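Local coordinates for adapter protein MecA 2 (Bacillus subtilis, PDB 3JTO) that acts as an adaptor that recognises unfolded and aggregated proteins, and the competence factor ComK, and targets them to the ClpC protease through its C-terminal domain, at residues A4-Q9 with G54-L59. Numbering follows the deposited sequence.
Sequences ADIIYQ and GVVAVL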
loop_
_atom_site.group_PDB
_atom_site.type_symbol
_atom_site.label_atom_id
_atom_site.label_comp_id
_atom_site.label_asym_id
_atom_site.label_seq_id
_atom_site.Cartn_x
_atom_site.Cartn_y
_atom_site.Cartn_z
ATOM N N ALA A 4 6.825 1.737 -11.680
ATOM C CA ALA A 4 6.594 0.530 -10.895
ATOM C C ALA A 4 5.218 0.470 -10.240
ATOM O O ALA A 4 4.735 1.453 -9.679
ATOM C CB ALA A 4 7.695 0.374 -9.843
ATOM N N ASP A 5 4.593 -0.697 -10.323
ATOM C CA ASP A 5 3.421 -0.999 -9.500
ATOM C C ASP A 5 3.847 -1.873 -8.323
ATOM O O ASP A 5 4.479 -2.915 -8.507
ATOM C CB ASP A 5 2.354 -1.713 -10.316
ATOM C CG ASP A 5 1.843 -0.872 -11.449
ATOM O OD1 ASP A 5 2.079 0.357 -11.436
ATOM O OD2 ASP A 5 1.203 -1.435 -12.351
ATOM N N ILE A 6 3.503 -1.442 -7.117
ATOM C CA ILE A 6 3.982 -2.096 -5.915
ATOM C C ILE A 6 2.798 -2.596 -5.103
ATOM O O ILE A 6 1.931 -1.810 -4.724
ATOM C CB ILE A 6 4.886 -1.129 -5.090
ATOM C CG1 ILE A 6 6.295 -1.082 -5.701
ATOM C CG2 ILE A 6 4.980 -1.541 -3.636
ATOM C CD1 ILE A 6 7.202 -0.018 -5.100
ATOM N N ILE A 7 2.749 -3.907 -4.873
ATOM C CA ILE A 7 1.790 -4.488 -3.942
ATOM C C ILE A 7 2.468 -5.238 -2.796
ATOM O O ILE A 7 3.221 -6.179 -3.022
ATOM C CB ILE A 7 0.822 -5.448 -4.608
ATOM C CG1 ILE A 7 0.166 -4.806 -5.826
ATOM C CG2 ILE A 7 -0.244 -5.870 -3.616
ATOM C CD1 ILE A 7 -0.690 -5.789 -6.612
ATOM N N TYR A 8 2.168 -4.810 -1.571
ATOM C CA TYR A 8 2.676 -5.425 -0.353
ATOM C C TYR A 8 1.583 -6.020 0.538
ATOM O O TYR A 8 0.459 -5.519 0.580
ATOM C CB TYR A 8 3.469 -4.395 0.453
ATOM C CG TYR A 8 4.951 -4.460 0.198
ATOM C CD1 TYR A 8 5.832 -4.869 1.195
ATOM C CD2 TYR A 8 5.466 -4.134 -1.044
ATOM C CE1 TYR A 8 7.182 -4.941 0.952
ATOM C CE2 TYR A 8 6.807 -4.201 -1.293
ATOM C CZ TYR A 8 7.658 -4.605 -0.300
ATOM O OH TYR A 8 8.997 -4.665 -0.573
ATOM N N GLN A 9 1.972 -7.058 1.281
ATOM C CA GLN A 9 1.139 -7.841 2.198
ATOM C C GLN A 9 1.408 -7.444 3.667
ATOM O O GLN A 9 2.564 -7.362 4.091
ATOM C CB GLN A 9 1.587 -9.283 2.048
ATOM C CG GLN A 9 0.555 -10.357 1.973
ATOM C CD GLN A 9 1.215 -11.653 1.546
ATOM O OE1 GLN A 9 2.369 -11.899 1.905
ATOM N NE2 GLN A 9 0.515 -12.472 0.754
ATOM N N GLY A 54 12.267 4.260 -2.485
ATOM C CA GLY A 54 11.970 4.896 -1.215
ATOM C C GLY A 54 10.748 4.255 -0.560
ATOM O O GLY A 54 10.735 3.999 0.642
ATOM N N VAL A 55 9.725 3.984 -1.367
ATOM C CA VAL A 55 8.500 3.352 -0.905
ATOM C C VAL A 55 8.709 1.899 -0.434
ATOM O O VAL A 55 8.183 1.483 0.601
ATOM C CB VAL A 55 7.416 3.406 -2.007
ATOM C CG1 VAL A 55 6.354 2.318 -1.796
ATOM C CG2 VAL A 55 6.789 4.806 -2.076
ATOM N N VAL A 56 9.477 1.131 -1.191
ATOM C CA VAL A 56 9.727 -0.255 -0.838
ATOM C C VAL A 56 10.509 -0.362 0.471
ATOM O O VAL A 56 10.445 -1.382 1.160
ATOM C CB VAL A 56 10.433 -1.017 -1.982
ATOM C CG1 VAL A 56 11.232 -2.198 -1.454
ATOM C CG2 VAL A 56 9.410 -1.501 -2.964
ATOM N N ALA A 57 11.216 0.709 0.819
ATOM C CA ALA A 57 12.029 0.742 2.025
ATOM C C ALA A 57 11.166 0.987 3.255
ATOM O O ALA A 57 11.434 0.463 4.333
ATOM C CB ALA A 57 13.096 1.809 1.908
ATOM N N VAL A 58 10.137 1.805 3.094
ATOM C CA VAL A 58 9.155 1.980 4.147
ATOM C C VAL A 58 8.366 0.690 4.372
ATOM O O VAL A 58 8.287 0.189 5.493
ATOM C CB VAL A 58 8.186 3.117 3.815
ATOM C CG1 VAL A 58 6.967 3.063 4.725
ATOM C CG2 VAL A 58 8.902 4.468 3.927
ATOM N N LEU A 59 7.798 0.151 3.295
ATOM C CA LEU A 59 6.876 -0.977 3.400
ATOM C C LEU A 59 7.565 -2.211 3.948
ATOM O O LEU A 59 6.989 -2.930 4.764
ATOM C CB LEU A 59 6.223 -1.301 2.057
ATOM C CG LEU A 59 5.479 -0.173 1.359
ATOM C CD1 LEU A 59 4.810 -0.680 0.094
ATOM C CD2 LEU A 59 4.462 0.427 2.299
#
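Tyr-8 reaches from strand 4-10 to helix 49-59. Its CB lies 4.0 Å from Leu-59 CD1, which follows on to CG and to CD2, the latter at 3.7 Å. Leu-59 CB sits over one ring face, offset toward the rim beside CG, CD1 and CE1; a distance of 3.9 Å to the ring centroid, 17° off the normal, identifies a CH-pi contact. The far rim atom CE2 meets Val-56 CG2 obliquely, and the hydroxyl OH ends 3.4 Å from Val-56 CG1, the two side chains crossing at about a right angle. Replacing Tyr-8 with an alanine would probably leave Leu-59 CB without its aromatic partner and open a gap beside Val-56. Ile-6 points to the same side and forks (chi1 -80°): CG2, anti to the backbone N, touches Leu-59 CD1 at 3.8 Å, while CG1, beside that N, carries CD1 to within 3.4 Å of Val-56 CG2. No hydrogen bond joins the segments; apolar contacts and the CH-pi contact make the interface. Their axes run parallel within 3°, 10.2 Å apart. Leu-59 also touches Leu-19 of helix 13-25. The arrangement is that of an alpha+beta hydrophobic core, a helix laid along one face of an antiparallel sheet, here in the C-terminal domain of a MecA-family adaptor.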